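Local coordinates for protein lipase (PDB 2ORY) that probably hydrolyses the ester bonds of triacylglycerols, as a cold-adapted bacterial lipase of the class 3 family with an alpha/beta-hydrolase fold, at residues L10-M15 against K45-D50; W113-V118 against A184-D189; K167-G172 against S202-A207; D226-I231 against Q285-T290. One frame throughout, in Å; residues are numbered along the deposited sequence.

Interaction 1. Residues L10-M15 against K45-D50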
# COMPACT_ATOMS: atom_id res chain seq x y z
N LEU A 10 7.37 -4.00 -6.45
CA LEU A 10 7.59 -2.56 -6.28
C LEU A 10 7.15 -1.90 -7.58
O LEU A 10 6.55 -0.83 -7.57
CB LEU A 10 9.07 -2.25 -6.04
CG LEU A 10 9.36 -0.76 -5.86
CD1 LEU A 10 8.73 -0.31 -4.53
CD2 LEU A 10 10.86 -0.48 -5.86
N ALA A 11 7.48 -2.55 -8.69
CA ALA A 11 7.12 -2.06 -10.01
C ALA A 11 5.61 -2.00 -10.20
O ALA A 11 5.09 -1.06 -10.79
CB ALA A 11 7.75 -2.97 -11.09
N PHE A 12 4.91 -3.02 -9.71
CA PHE A 12 3.45 -3.03 -9.84
C PHE A 12 2.83 -2.02 -8.89
O PHE A 12 1.83 -1.39 -9.23
CB PHE A 12 2.90 -4.42 -9.51
CG PHE A 12 3.11 -5.43 -10.60
CD1 PHE A 12 3.87 -6.58 -10.37
CD2 PHE A 12 2.51 -5.24 -11.85
CE1 PHE A 12 4.02 -7.53 -11.37
CE2 PHE A 12 2.67 -6.19 -12.85
CZ PHE A 12 3.42 -7.34 -12.61
N SER A 13 3.43 -1.87 -7.72
CA SER A 13 2.92 -0.92 -6.75
C SER A 13 3.04 0.49 -7.30
O SER A 13 2.14 1.31 -7.11
CB SER A 13 3.68 -1.02 -5.43
OG SER A 13 3.30 -2.18 -4.70
N TYR A 14 4.14 0.77 -7.98
CA TYR A 14 4.35 2.11 -8.54
C TYR A 14 3.59 2.40 -9.82
O TYR A 14 3.20 3.55 -10.07
CB TYR A 14 5.85 2.40 -8.72
CG TYR A 14 6.47 2.96 -7.45
CD1 TYR A 14 6.40 2.24 -6.25
CD2 TYR A 14 7.08 4.22 -7.42
CE1 TYR A 14 6.92 2.75 -5.06
CE2 TYR A 14 7.62 4.75 -6.23
CZ TYR A 14 7.53 4.00 -5.05
OH TYR A 14 8.03 4.49 -3.85
N MET A 15 3.34 1.36 -10.61
CA MET A 15 2.58 1.52 -11.84
C MET A 15 1.14 1.91 -11.46
O MET A 15 0.42 2.49 -12.26
CB MET A 15 2.57 0.20 -12.63
CG MET A 15 1.96 0.31 -14.03
SD MET A 15 2.05 -1.25 -14.95
CE MET A 15 0.66 -2.11 -14.30
N LYS A 45 11.39 -2.25 -17.97
CA LYS A 45 12.32 -3.38 -17.91
C LYS A 45 11.77 -4.59 -17.14
O LYS A 45 11.61 -5.68 -17.70
CB LYS A 45 13.65 -2.95 -17.28
CG LYS A 45 14.48 -1.96 -18.10
CD LYS A 45 15.83 -1.75 -17.42
CE LYS A 45 16.60 -0.57 -18.02
NZ LYS A 45 17.92 -0.32 -17.33
N PRO A 46 11.45 -4.41 -15.85
CA PRO A 46 10.92 -5.52 -15.05
C PRO A 46 9.73 -6.29 -15.65
O PRO A 46 9.47 -7.43 -15.27
CB PRO A 46 10.60 -4.86 -13.71
CG PRO A 46 10.32 -3.45 -14.08
CD PRO A 46 11.41 -3.16 -15.08
N PHE A 47 9.01 -5.67 -16.58
CA PHE A 47 7.86 -6.34 -17.18
C PHE A 47 8.17 -6.99 -18.53
O PHE A 47 7.28 -7.57 -19.15
CB PHE A 47 6.68 -5.36 -17.35
CG PHE A 47 6.24 -4.68 -16.08
CD1 PHE A 47 6.15 -5.38 -14.87
CD2 PHE A 47 5.87 -3.33 -16.08
CE1 PHE A 47 5.71 -4.75 -13.69
CE2 PHE A 47 5.43 -2.70 -14.91
CZ PHE A 47 5.35 -3.41 -13.71
N GLN A 48 9.41 -6.90 -18.99
CA GLN A 48 9.78 -7.45 -20.29
C GLN A 48 10.18 -8.92 -20.28
O GLN A 48 10.34 -9.54 -21.33
CB GLN A 48 10.91 -6.62 -20.91
CG GLN A 48 10.56 -5.16 -21.16
CD GLN A 48 11.76 -4.32 -21.56
OE1 GLN A 48 12.81 -4.36 -20.90
NE2 GLN A 48 11.62 -3.55 -22.63
N GLU A 49 10.34 -9.49 -19.09
CA GLU A 49 10.75 -10.88 -18.99
C GLU A 49 9.58 -11.86 -19.01
O GLU A 49 9.77 -13.08 -18.96
CB GLU A 49 11.58 -11.07 -17.72
CG GLU A 49 12.67 -10.02 -17.55
CD GLU A 49 13.56 -10.28 -16.36
OE1 GLU A 49 13.03 -10.40 -15.23
OE2 GLU A 49 14.80 -10.35 -16.55
N ASP A 50 8.36 -11.33 -19.07
CA ASP A 50 7.16 -12.17 -19.10
C ASP A 50 6.08 -11.42 -19.86
O ASP A 50 6.30 -10.31 -20.33
CB ASP A 50 6.65 -12.45 -17.67
CG ASP A 50 7.69 -13.15 -16.80
OD1 ASP A 50 7.85 -14.38 -16.95
OD2 ASP A 50 8.33 -12.46 -15.98
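Ala11 meets the loop 45-50 first, its methyl group directed toward Pro46 and Phe47. CB rests 3.6 Å from Phe47 CZ, and Pro46 CG closes on the same methyl from further back at 4.0 Å. One residue on, Phe12 brings the flat of its ring to Phe47. Phe47 CE1 sits 3.4 Å above the plane of the Phe12 ring, displaced toward the rim, and comes within 3.5 Å of Phe12 CE2. The two planes are inclined by 34°, with centroids 4.8 Å apart, so the pair is neither a parallel stack nor a T-shaped one. Phe12 lies on helix 5-15, which packs here against the connection between helix 30-43 and strand 52-63, the strand at one margin of the central sheet of this alpha/beta hydrolase. Trp52 presents a further aromatic contact to Phe12, an edge-to-face one, while Trp44 and Leu41 adjoin Phe47. A turn later along the helix comes Met15, extended as far as its sulfur with CG anti to the backbone N (chi1 -172°) and bent only at chi3. That reach carries SD to 3.7 Å from Phe47 CE2, an oblique Met-aromatic contact. The same methionine also packs on Met37 and Ala40 of helix 30-43.

Interaction 2. Residues W113-V118 against A184-D189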
# COMPACT_ATOMS: atom_id res chain seq x y z
N TRP A 113 -11.92 -6.77 13.92
CA TRP A 113 -11.70 -7.50 12.68
C TRP A 113 -12.90 -8.42 12.53
O TRP A 113 -13.19 -9.26 13.40
CB TRP A 113 -10.41 -8.31 12.79
CG TRP A 113 -10.08 -9.10 11.57
CD1 TRP A 113 -9.96 -10.46 11.49
CD2 TRP A 113 -9.75 -8.58 10.27
NE1 TRP A 113 -9.57 -10.82 10.21
CE2 TRP A 113 -9.44 -9.69 9.45
CE3 TRP A 113 -9.70 -7.30 9.72
CZ2 TRP A 113 -9.07 -9.55 8.10
CZ3 TRP A 113 -9.33 -7.15 8.37
CH2 TRP A 113 -9.02 -8.28 7.58
N PRO A 114 -13.64 -8.28 11.43
CA PRO A 114 -14.81 -9.12 11.24
C PRO A 114 -14.65 -10.52 10.65
O PRO A 114 -15.61 -11.28 10.66
CB PRO A 114 -15.73 -8.24 10.38
CG PRO A 114 -14.79 -7.42 9.57
CD PRO A 114 -13.63 -7.13 10.50
N TYR A 115 -13.46 -10.88 10.20
CA TYR A 115 -13.31 -12.19 9.57
C TYR A 115 -12.63 -13.31 10.34
O TYR A 115 -12.40 -14.37 9.78
CB TYR A 115 -12.62 -12.00 8.21
CG TYR A 115 -13.25 -10.90 7.41
CD1 TYR A 115 -12.63 -9.65 7.29
CD2 TYR A 115 -14.49 -11.07 6.81
CE1 TYR A 115 -13.23 -8.61 6.60
CE2 TYR A 115 -15.10 -10.04 6.13
CZ TYR A 115 -14.47 -8.82 6.03
OH TYR A 115 -15.10 -7.80 5.36
N ALA A 116 -12.29 -13.07 11.60
CA ALA A 116 -11.67 -14.10 12.43
C ALA A 116 -11.59 -13.64 13.88
O ALA A 116 -11.51 -12.44 14.16
CB ALA A 116 -10.28 -14.45 11.92
N SER A 117 -11.62 -14.60 14.79
CA SER A 117 -11.54 -14.32 16.21
C SER A 117 -10.46 -15.18 16.86
O SER A 117 -10.13 -16.26 16.37
CB SER A 117 -12.88 -14.63 16.87
OG SER A 117 -13.20 -15.99 16.66
N VAL A 118 -9.90 -14.68 17.96
CA VAL A 118 -8.86 -15.40 18.66
C VAL A 118 -9.08 -15.39 20.18
O VAL A 118 -9.17 -14.32 20.80
CB VAL A 118 -7.47 -14.81 18.35
CG1 VAL A 118 -6.41 -15.53 19.15
CG2 VAL A 118 -7.17 -14.95 16.88
N ALA A 184 -5.20 -8.97 1.81
CA ALA A 184 -4.67 -10.34 1.72
C ALA A 184 -5.16 -11.19 2.89
O ALA A 184 -5.52 -12.35 2.71
CB ALA A 184 -3.14 -10.31 1.69
N LEU A 185 -5.17 -10.61 4.09
CA LEU A 185 -5.64 -11.35 5.26
C LEU A 185 -7.13 -11.65 5.13
O LEU A 185 -7.58 -12.72 5.55
CB LEU A 185 -5.40 -10.57 6.57
CG LEU A 185 -5.80 -11.30 7.88
CD1 LEU A 185 -5.01 -12.61 8.01
CD2 LEU A 185 -5.53 -10.44 9.09
N TRP A 186 -7.89 -10.73 4.56
CA TRP A 186 -9.32 -10.96 4.40
C TRP A 186 -9.56 -12.15 3.47
O TRP A 186 -10.41 -12.99 3.74
CB TRP A 186 -10.02 -9.72 3.86
CG TRP A 186 -11.33 -10.00 3.21
CD1 TRP A 186 -12.45 -10.51 3.79
CD2 TRP A 186 -11.67 -9.75 1.84
NE1 TRP A 186 -13.47 -10.60 2.88
CE2 TRP A 186 -13.02 -10.14 1.67
CE3 TRP A 186 -10.97 -9.23 0.74
CZ2 TRP A 186 -13.68 -10.02 0.45
CZ3 TRP A 186 -11.63 -9.11 -0.47
CH2 TRP A 186 -12.98 -9.51 -0.61
N LEU A 187 -8.79 -12.21 2.37
CA LEU A 187 -8.91 -13.30 1.41
C LEU A 187 -8.53 -14.61 2.09
O LEU A 187 -9.18 -15.63 1.89
CB LEU A 187 -7.99 -13.04 0.20
CG LEU A 187 -8.40 -11.87 -0.69
CD1 LEU A 187 -7.43 -11.66 -1.86
CD2 LEU A 187 -9.77 -12.19 -1.23
N LYS A 188 -7.48 -14.57 2.90
CA LYS A 188 -7.02 -15.71 3.67
C LYS A 188 -8.14 -16.20 4.61
O LYS A 188 -8.49 -17.39 4.62
CB LYS A 188 -5.83 -15.30 4.55
CG LYS A 188 -4.47 -15.68 4.03
CD LYS A 188 -4.16 -17.13 4.34
CE LYS A 188 -2.68 -17.42 4.17
NZ LYS A 188 -2.35 -18.82 4.55
N ASP A 189 -8.70 -15.27 5.38
CA ASP A 189 -9.75 -15.60 6.33
C ASP A 189 -11.04 -16.17 5.77
O ASP A 189 -11.76 -16.84 6.49
CB ASP A 189 -10.09 -14.40 7.21
CG ASP A 189 -9.06 -14.15 8.30
OD1 ASP A 189 -8.45 -15.13 8.80
OD2 ASP A 189 -8.88 -12.97 8.66
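The Trp113 indole is covered on both faces: Tyr115 CD1 lies 3.6 Å above one, near the rim, and Leu185 CD2 takes the opposite one, likewise toward the rim. At its edge, in the ring plane, stand the backbone N of Trp186 and the carboxylate carbon of Asp189, whose carboxylate plane is itself turned well away from that of the ring. The Tyr115 ring is also lined twice, by Pro114 CG over one face and by Trp186 CD1 over the centre of the other, 3.3 Å above the plane. This second contact is edge-to-face, the five-membered ring of Trp186 turning its edge to the tyrosine with the planes at 52°. Trp113 NE1 donates to Asp189 OD2 at 2.7 Å, and the acceptor lies almost in the indole plane. The hydrogen bond is moderately straight (152°) and meets OD2 nearly along its C-O axis, which fixes the rotation of the indole against the helix. Reaching this point depends on chi1 of Trp113 being -180°, which sends the indole away from its own backbone N and toward the helix. The other carboxylate oxygen, OD1, is bound by Tyr219 of helix 214-224, so both oxygens of Asp189 have a donor. Beside them Tyr115 CB packs on Asp189 CB at 3.6 Å, while the tyrosine hydroxyl is held by Gln137. The arrangement fastens the loop between strands 110-112 and 124-126 to the last turns of helix 175-189, the helix that follows the probable nucleophile elbow in the alpha/beta-hydrolase fold.

Interaction 3. Residues K167-G172 against S202-A207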
# COMPACT_ATOMS: atom_id res chain seq x y z
N LYS A 167 -2.12 -18.79 -7.49
CA LYS A 167 -1.12 -18.11 -6.70
C LYS A 167 -1.48 -16.63 -6.81
O LYS A 167 -1.72 -16.11 -7.89
CB LYS A 167 0.25 -18.40 -7.31
CG LYS A 167 1.44 -17.68 -6.76
CD LYS A 167 2.52 -17.63 -7.85
CE LYS A 167 3.93 -17.39 -7.31
NZ LYS A 167 4.45 -18.61 -6.64
N ILE A 168 -1.59 -15.95 -5.67
CA ILE A 168 -1.91 -14.54 -5.70
C ILE A 168 -1.01 -13.78 -4.75
O ILE A 168 -0.89 -14.15 -3.60
CB ILE A 168 -3.39 -14.26 -5.30
CG1 ILE A 168 -4.34 -14.88 -6.33
CG2 ILE A 168 -3.64 -12.74 -5.17
CD1 ILE A 168 -5.79 -14.48 -6.17
N CYS A 169 -0.37 -12.72 -5.26
CA CYS A 169 0.44 -11.85 -4.42
C CYS A 169 -0.30 -10.50 -4.37
O CYS A 169 -0.68 -9.96 -5.40
CB CYS A 169 1.84 -11.64 -5.00
SG CYS A 169 2.93 -10.72 -3.87
N VAL A 170 -0.54 -9.98 -3.17
CA VAL A 170 -1.23 -8.70 -3.04
C VAL A 170 -0.18 -7.69 -2.63
O VAL A 170 0.49 -7.86 -1.61
CB VAL A 170 -2.34 -8.75 -1.96
CG1 VAL A 170 -3.21 -7.49 -2.06
CG2 VAL A 170 -3.17 -10.05 -2.12
N THR A 171 -0.01 -6.65 -3.43
CA THR A 171 0.99 -5.63 -3.14
C THR A 171 0.43 -4.20 -3.22
O THR A 171 -0.66 -3.96 -3.76
CB THR A 171 2.19 -5.78 -4.11
OG1 THR A 171 3.28 -4.98 -3.65
CG2 THR A 171 1.81 -5.32 -5.51
N GLY A 172 1.18 -3.26 -2.66
CA GLY A 172 0.75 -1.88 -2.67
C GLY A 172 1.73 -1.04 -1.88
O GLY A 172 2.45 -1.56 -1.02
N SER A 202 -0.01 -14.47 -0.77
CA SER A 202 1.14 -13.81 -0.17
C SER A 202 0.98 -12.31 -0.37
O SER A 202 0.18 -11.86 -1.18
CB SER A 202 2.43 -14.24 -0.84
OG SER A 202 2.31 -14.00 -2.23
N THR A 203 1.76 -11.52 0.36
CA THR A 203 1.69 -10.09 0.21
C THR A 203 3.01 -9.40 0.49
O THR A 203 3.74 -9.77 1.42
CB THR A 203 0.59 -9.49 1.14
OG1 THR A 203 0.54 -8.07 0.97
CG2 THR A 203 0.88 -9.81 2.59
N ILE A 204 3.32 -8.40 -0.34
CA ILE A 204 4.53 -7.61 -0.19
C ILE A 204 4.11 -6.15 -0.15
O ILE A 204 4.03 -5.47 -1.17
CB ILE A 204 5.53 -7.85 -1.36
CG1 ILE A 204 5.99 -9.31 -1.34
CG2 ILE A 204 6.79 -6.99 -1.18
CD1 ILE A 204 7.01 -9.66 -2.42
N PRO A 205 3.78 -5.65 1.05
CA PRO A 205 3.35 -4.25 1.23
C PRO A 205 4.51 -3.32 1.54
O PRO A 205 5.31 -3.60 2.42
CB PRO A 205 2.40 -4.35 2.41
CG PRO A 205 3.08 -5.40 3.26
CD PRO A 205 3.58 -6.43 2.28
N PHE A 206 4.58 -2.21 0.80
CA PHE A 206 5.64 -1.22 0.99
C PHE A 206 5.17 0.02 1.73
O PHE A 206 4.02 0.44 1.59
CB PHE A 206 6.19 -0.73 -0.36
CG PHE A 206 6.80 -1.81 -1.22
CD1 PHE A 206 5.99 -2.64 -2.01
CD2 PHE A 206 8.17 -2.02 -1.23
CE1 PHE A 206 6.54 -3.66 -2.78
CE2 PHE A 206 8.74 -3.04 -2.01
CZ PHE A 206 7.92 -3.86 -2.78
N ALA A 207 6.06 0.60 2.53
CA ALA A 207 5.82 1.87 3.19
C ALA A 207 4.46 2.10 3.83
O ALA A 207 3.93 3.22 3.81
CB ALA A 207 6.09 2.97 2.17
O HOH W 1 1.57 -16.05 -3.59
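The Thr171 hydroxyl reaches Ile204 O across two parallel strands of the central sheet, joined through helix 175-189 as a beta-alpha-beta crossover of the alpha/beta-hydrolase fold. The axes of strands 167-172 and 202-206 run 4.4 Å apart at 16°. Along the Thr171 side chain, CB first passes 3.5 Å from Ile204 O. Beyond it OG1, placed opposite the backbone N by a chi1 of -168°, donates to that same oxygen at 2.6 Å, and also lies in the plane of the Phe206 ring, at its edge, 3.6 Å from CE1. Ser13 of helix 5-15 is a further hydrogen-bond partner of this hydroxyl, which thereby ties the sheet to the helix over it. Cys169 and Ile204 share this face of the sheet with Thr171, and Met9 packs on all three. Thr203 points to the other side, which it shares with Val170, and Ala184 of helix 175-189 packs there on both. The Thr203 hydroxyl bonds to Val170 O, the acceptor also of Ile204 N, and the two donors reach that oxygen from opposite faces of the carbonyl plane. Regular pairing holds at the start, where Ser202 N donates to Ile168 O and Val170 N to Ser202 O, and a water links Ile168 O to Ser202 OG. Gly172, the first residue of the probable GxSxG nucleophile elbow, ends the contact: its O takes the N-H of Phe206 at 2.9 Å in a nearly straight bond (171°).

Interaction 4. Residues D226-I231 against Q285-T290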
# COMPACT_ATOMS: atom_id res chain seq x y z
N ASP A 226 5.80 -16.26 6.67
CA ASP A 226 6.76 -15.97 5.61
C ASP A 226 6.13 -15.44 4.34
O ASP A 226 6.81 -14.84 3.52
CB ASP A 226 7.58 -17.21 5.26
CG ASP A 226 8.59 -17.57 6.33
OD1 ASP A 226 9.33 -16.67 6.79
OD2 ASP A 226 8.62 -18.76 6.71
N GLN A 227 4.83 -15.67 4.17
CA GLN A 227 4.14 -15.20 2.98
C GLN A 227 3.95 -13.68 2.95
O GLN A 227 3.32 -13.16 2.03
CB GLN A 227 2.81 -15.92 2.83
CG GLN A 227 3.00 -17.41 2.63
CD GLN A 227 3.70 -17.74 1.33
OE1 GLN A 227 3.09 -17.70 0.26
NE2 GLN A 227 4.99 -18.05 1.41
N CYS A 228 4.46 -12.99 3.96
CA CYS A 228 4.42 -11.52 3.96
C CYS A 228 5.82 -10.95 4.14
O CYS A 228 6.53 -11.28 5.10
CB CYS A 228 3.51 -10.94 5.06
SG CYS A 228 3.63 -9.08 5.22
N THR A 229 6.21 -10.09 3.21
CA THR A 229 7.49 -9.41 3.29
C THR A 229 7.18 -7.92 3.39
O THR A 229 6.83 -7.29 2.40
CB THR A 229 8.36 -9.67 2.04
OG1 THR A 229 8.63 -11.07 1.95
CG2 THR A 229 9.68 -8.89 2.11
N ARG A 230 7.30 -7.37 4.59
CA ARG A 230 7.01 -5.95 4.83
C ARG A 230 8.25 -5.11 4.56
O ARG A 230 9.25 -5.23 5.27
CB ARG A 230 6.57 -5.76 6.29
CG ARG A 230 5.35 -4.88 6.49
CD ARG A 230 5.66 -3.68 7.33
NE ARG A 230 6.31 -4.00 8.59
CZ ARG A 230 6.95 -3.10 9.33
NH1 ARG A 230 7.02 -1.84 8.93
NH2 ARG A 230 7.55 -3.46 10.46
N ILE A 231 8.19 -4.26 3.55
CA ILE A 231 9.34 -3.45 3.19
C ILE A 231 9.15 -1.98 3.57
O ILE A 231 8.25 -1.31 3.05
CB ILE A 231 9.65 -3.62 1.68
CG1 ILE A 231 9.96 -5.11 1.40
CG2 ILE A 231 10.84 -2.74 1.27
CD1 ILE A 231 10.29 -5.45 -0.04
N GLN A 285 2.79 -2.49 14.09
CA GLN A 285 3.16 -2.90 12.75
C GLN A 285 3.07 -4.42 12.64
O GLN A 285 3.29 -5.12 13.62
CB GLN A 285 4.60 -2.45 12.53
CG GLN A 285 5.01 -1.85 11.18
CD GLN A 285 3.89 -1.28 10.33
OE1 GLN A 285 3.05 -2.01 9.82
NE2 GLN A 285 3.89 0.05 10.16
N ILE A 286 2.72 -4.90 11.45
CA ILE A 286 2.66 -6.33 11.16
C ILE A 286 4.13 -6.62 10.86
O ILE A 286 4.84 -5.72 10.40
CB ILE A 286 1.83 -6.65 9.88
CG1 ILE A 286 2.31 -5.77 8.72
CG2 ILE A 286 0.34 -6.46 10.15
CD1 ILE A 286 1.58 -6.01 7.40
N LYS A 287 4.59 -7.84 11.11
CA LYS A 287 6.01 -8.17 10.92
C LYS A 287 6.82 -7.00 11.47
O LYS A 287 7.67 -6.43 10.79
CB LYS A 287 6.32 -8.41 9.44
CG LYS A 287 5.37 -9.39 8.73
CD LYS A 287 5.35 -10.80 9.36
CE LYS A 287 6.71 -11.47 9.33
NZ LYS A 287 7.18 -11.78 7.96
N ALA A 288 6.54 -6.64 12.71
CA ALA A 288 7.22 -5.53 13.36
C ALA A 288 8.72 -5.71 13.60
O ALA A 288 9.43 -4.73 13.81
CB ALA A 288 6.52 -5.22 14.69
N GLU A 289 9.21 -6.94 13.56
CA GLU A 289 10.63 -7.16 13.80
C GLU A 289 11.43 -7.15 12.50
O GLU A 289 12.66 -7.24 12.52
CB GLU A 289 10.87 -8.50 14.50
CG GLU A 289 10.06 -8.73 15.76
CD GLU A 289 8.84 -9.61 15.51
OE1 GLU A 289 8.31 -10.18 16.48
OE2 GLU A 289 8.40 -9.71 14.34
N THR A 290 10.74 -7.04 11.37
CA THR A 290 11.42 -7.01 10.10
C THR A 290 12.38 -5.83 10.00
O THR A 290 12.03 -4.70 10.33
CB THR A 290 10.41 -6.91 8.94
OG1 THR A 290 9.64 -8.11 8.88
CG2 THR A 290 11.15 -6.69 7.63
O HOH W 2 8.40 -9.03 6.62
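Arg230 reaches over to the 285-290 loop and lays the edge of its guanidinium group against the backbone there. NH2 donates to Lys287 O at 3.0 Å in a fairly straight bond (162°), with the acceptor near the guanidinium plane but the donor above the plane of the carbonyl. NE makes a weaker, bent bond to Ile286 O, and bends at chi2 and chi3 of the arginine turn the group onto both carbonyls. Lys287 O also accepts Thr290 N, from the face opposite NH2, which closes a type I beta turn from Lys287 to Thr290. On the buried side, Cys228 SG packs 3.9 Å from Lys287 CG and 4.3 Å from Ile286 CD1, with Phe220 of helix 214-224 adjoining both the cysteine and the isoleucine. The contact thus binds two loops of the alpha/beta hydrolase beyond the last strand of its central sheet: Thr229 and Ile231 pair with strand 199-206, and the 285-290 loop lies outside them. Toward the more open side, polar atoms and water replace close packing. The Lys287 chain curls back through three successive bends beyond CB to deliver NZ to Cys228 O at 3.0 Å; Gly225 O is a second acceptor for the ammonium. A water accepts from Arg230 N at 2.8 Å and from Lys287 NZ, and hydrogen-bonds to Thr290 OG1, while Ala288 lies exposed in the turn.

Overall arrangement
Interaction 3 is the centre of the set, wholly buried and built on strand pairing, and the other three touch it directly. Interaction 1, also buried but apolar and aromatic, approaches from helix 5-15, where Leu10 packs on Phe206. Interaction 4 borders the far edge of strand 199-206, where Gln227 O and Ile231 O probably accept from Thr203 N and Ala207 N; its charged side chains and water suit a partly exposed place. Interaction 2, partly buried too, shares the crossover helix with interaction 3 through Ala184, which packs on Val170 and Thr203. Interactions 1 and 2 stay apart, their centres about 29 Å from each other.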